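Local coordinates for protein TqaA (Penicillium aethiopicum, PDB 5DLK) that probably closes nonribosomal peptides into macrocycles through its terminal condensation-like domain, the part present here, within a larger fungal peptide synthetase, at residues S69-I74 / D131-C136. Residues are numbered along the deposited sequence; the frame is centred on the assembly and turned at random.
Sequences SYNWTI and DPMEVC
Met133 sets its CG anti to the backbone N (chi1 -173°) and then bends at both chi2 (62°) and chi3 (70°), which carries CE in between Asn71 and Thr73 and leaves SD beside the Asn71 amide; Thr73 holds OG1 anti to its carbonyl carbon, beside the backbone N. On the strand, Asn71 and Thr73 both direct their CB toward the helix, whereas the intervening Trp72 points away. The methyl CE does most of the touching, by van der Waals contact: it lies 3.3 Å from the hydroxyl oxygen Thr73 OG1 and 4.0 Å from Asn71 CB. Met133 SD lies 4.1 Å from Asn71 ND2, and these two side chains cross at about a right angle. The Asn71 amide is oriented from within the strand, since Ser69 OG sits 2.6 Å from Asn71 OD1, a hydrogen bond in the carbonyl plane on a lone pair. Asp131 is the helix N-cap: Glu134 N donates to Asp131 OD2 at 2.8 Å, from the anti side and tilted out of the carboxylate plane. Ser411 of the adjacent strand 407-415 also touches Met133. With 128 Å² buried, helix 132-144 packs through one methionine on the mixed sheet containing strand 67-75, an alpha/beta layering characteristic of the chloramphenicol acetyltransferase-like fold of condensation domains.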
loop_
_atom_site.group_PDB
_atom_site.type_symbol
_atom_site.label_atom_id
_atom_site.label_comp_id
_atom_site.label_asym_id
_atom_site.label_seq_id
_atom_site.Cartn_x
_atom_site.Cartn_y
_atom_site.Cartn_z
ATOM N N SER A 69 -9.443 6.891 6.816
ATOM C CA SER A 69 -10.882 6.824 7.051
ATOM C C SER A 69 -11.554 6.905 5.695
ATOM O O SER A 69 -11.501 7.949 5.038
ATOM C CB SER A 69 -11.352 7.974 7.949
ATOM O OG SER A 69 -12.752 7.868 8.185
ATOM N N TYR A 70 -12.181 5.811 5.271
ATOM C CA TYR A 70 -12.903 5.797 4.011
ATOM C C TYR A 70 -14.366 6.163 4.288
ATOM O O TYR A 70 -15.055 5.455 5.015
ATOM C CB TYR A 70 -12.796 4.437 3.335
ATOM C CG TYR A 70 -11.407 4.181 2.782
ATOM C CD1 TYR A 70 -10.909 4.969 1.754
ATOM C CD2 TYR A 70 -10.601 3.168 3.290
ATOM C CE1 TYR A 70 -9.639 4.757 1.243
ATOM C CE2 TYR A 70 -9.322 2.942 2.776
ATOM C CZ TYR A 70 -8.855 3.748 1.752
ATOM O OH TYR A 70 -7.594 3.550 1.209
ATOM N N ASN A 71 -14.808 7.263 3.692
ATOM C CA ASN A 71 -16.048 7.929 4.107
ATOM C C ASN A 71 -17.111 7.891 3.024
ATOM O O ASN A 71 -16.875 8.316 1.897
ATOM C CB ASN A 71 -15.768 9.378 4.471
ATOM C CG ASN A 71 -14.666 9.512 5.484
ATOM O OD1 ASN A 71 -14.465 8.626 6.315
ATOM N ND2 ASN A 71 -13.933 10.622 5.420
ATOM N N TRP A 72 -18.292 7.398 3.378
ATOM C CA TRP A 72 -19.376 7.278 2.424
ATOM C C TRP A 72 -20.564 8.125 2.861
ATOM O O TRP A 72 -21.186 7.823 3.869
ATOM C CB TRP A 72 -19.795 5.825 2.291
ATOM C CG TRP A 72 -18.689 4.955 1.765
ATOM C CD1 TRP A 72 -17.873 4.128 2.486
ATOM C CD2 TRP A 72 -18.265 4.865 0.408
ATOM N NE1 TRP A 72 -16.972 3.508 1.647
ATOM C CE2 TRP A 72 -17.194 3.946 0.364
ATOM C CE3 TRP A 72 -18.693 5.466 -0.783
ATOM C CZ2 TRP A 72 -16.557 3.605 -0.824
ATOM C CZ3 TRP A 72 -18.048 5.129 -1.962
ATOM C CH2 TRP A 72 -16.989 4.211 -1.971
ATOM N N THR A 73 -20.867 9.172 2.105
ATOM C CA THR A 73 -22.020 10.017 2.415
ATOM C C THR A 73 -23.222 9.462 1.665
ATOM O O THR A 73 -23.235 9.431 0.436
ATOM C CB THR A 73 -21.786 11.485 2.027
ATOM O OG1 THR A 73 -20.601 11.969 2.666
ATOM C CG2 THR A 73 -22.972 12.358 2.460
ATOM N N ILE A 74 -24.226 9.027 2.422
ATOM C CA ILE A 74 -25.378 8.316 1.877
ATOM C C ILE A 74 -26.634 9.178 2.041
ATOM O O ILE A 74 -26.968 9.563 3.155
ATOM C CB ILE A 74 -25.591 6.972 2.585
ATOM C CG1 ILE A 74 -24.300 6.134 2.564
ATOM C CG2 ILE A 74 -26.731 6.198 1.936
ATOM C CD1 ILE A 74 -24.370 4.881 3.416
ATOM N N ASP A 131 -23.747 19.153 10.472
ATOM C CA ASP A 131 -23.299 18.368 9.321
ATOM C C ASP A 131 -22.526 17.120 9.748
ATOM O O ASP A 131 -21.520 17.213 10.451
ATOM C CB ASP A 131 -22.435 19.210 8.383
ATOM C CG ASP A 131 -21.819 18.376 7.268
ATOM O OD1 ASP A 131 -22.525 18.053 6.293
ATOM O OD2 ASP A 131 -20.631 18.017 7.382
ATOM N N PRO A 132 -22.993 15.947 9.306
ATOM C CA PRO A 132 -22.408 14.674 9.732
ATOM C C PRO A 132 -20.926 14.558 9.357
ATOM O O PRO A 132 -20.165 13.997 10.130
ATOM C CB PRO A 132 -23.234 13.629 8.977
ATOM C CG PRO A 132 -24.442 14.340 8.512
ATOM C CD PRO A 132 -24.063 15.759 8.314
ATOM N N MET A 133 -20.524 15.088 8.205
ATOM C CA MET A 133 -19.117 14.980 7.817
ATOM C C MET A 133 -18.242 15.809 8.761
ATOM O O MET A 133 -17.150 15.380 9.136
ATOM C CB MET A 133 -18.894 15.411 6.365
ATOM C CG MET A 133 -17.457 15.146 5.873
ATOM S SD MET A 133 -16.958 13.405 5.873
ATOM C CE MET A 133 -17.945 12.746 4.532
ATOM N N GLU A 134 -18.738 16.974 9.180
ATOM C CA GLU A 134 -17.989 17.838 10.086
ATOM C C GLU A 134 -17.805 17.190 11.456
ATOM O O GLU A 134 -16.790 17.410 12.125
ATOM C CB GLU A 134 -18.677 19.204 10.232
ATOM C CG GLU A 134 -18.591 20.054 8.954
ATOM C CD GLU A 134 -19.397 21.339 9.045
ATOM O OE1 GLU A 134 -19.686 21.779 10.183
ATOM O OE2 GLU A 134 -19.733 21.906 7.977
ATOM N N VAL A 135 -18.791 16.411 11.886
ATOM C CA VAL A 135 -18.650 15.624 13.107
ATOM C C VAL A 135 -17.546 14.568 12.924
ATOM O O VAL A 135 -16.706 14.377 13.801
ATOM C CB VAL A 135 -19.972 14.930 13.483
ATOM C CG1 VAL A 135 -19.759 13.899 14.602
ATOM C CG2 VAL A 135 -21.012 15.984 13.882
ATOM N N CYS A 136 -17.583 13.878 11.795
ATOM C CA CYS A 136 -16.566 12.867 11.481
ATOM C C CYS A 136 -15.169 13.486 11.490
ATOM O O CYS A 136 -14.222 12.912 12.043
ATOM C CB CYS A 136 -16.834 12.227 10.122
ATOM S SG CYS A 136 -18.291 11.167 10.015
#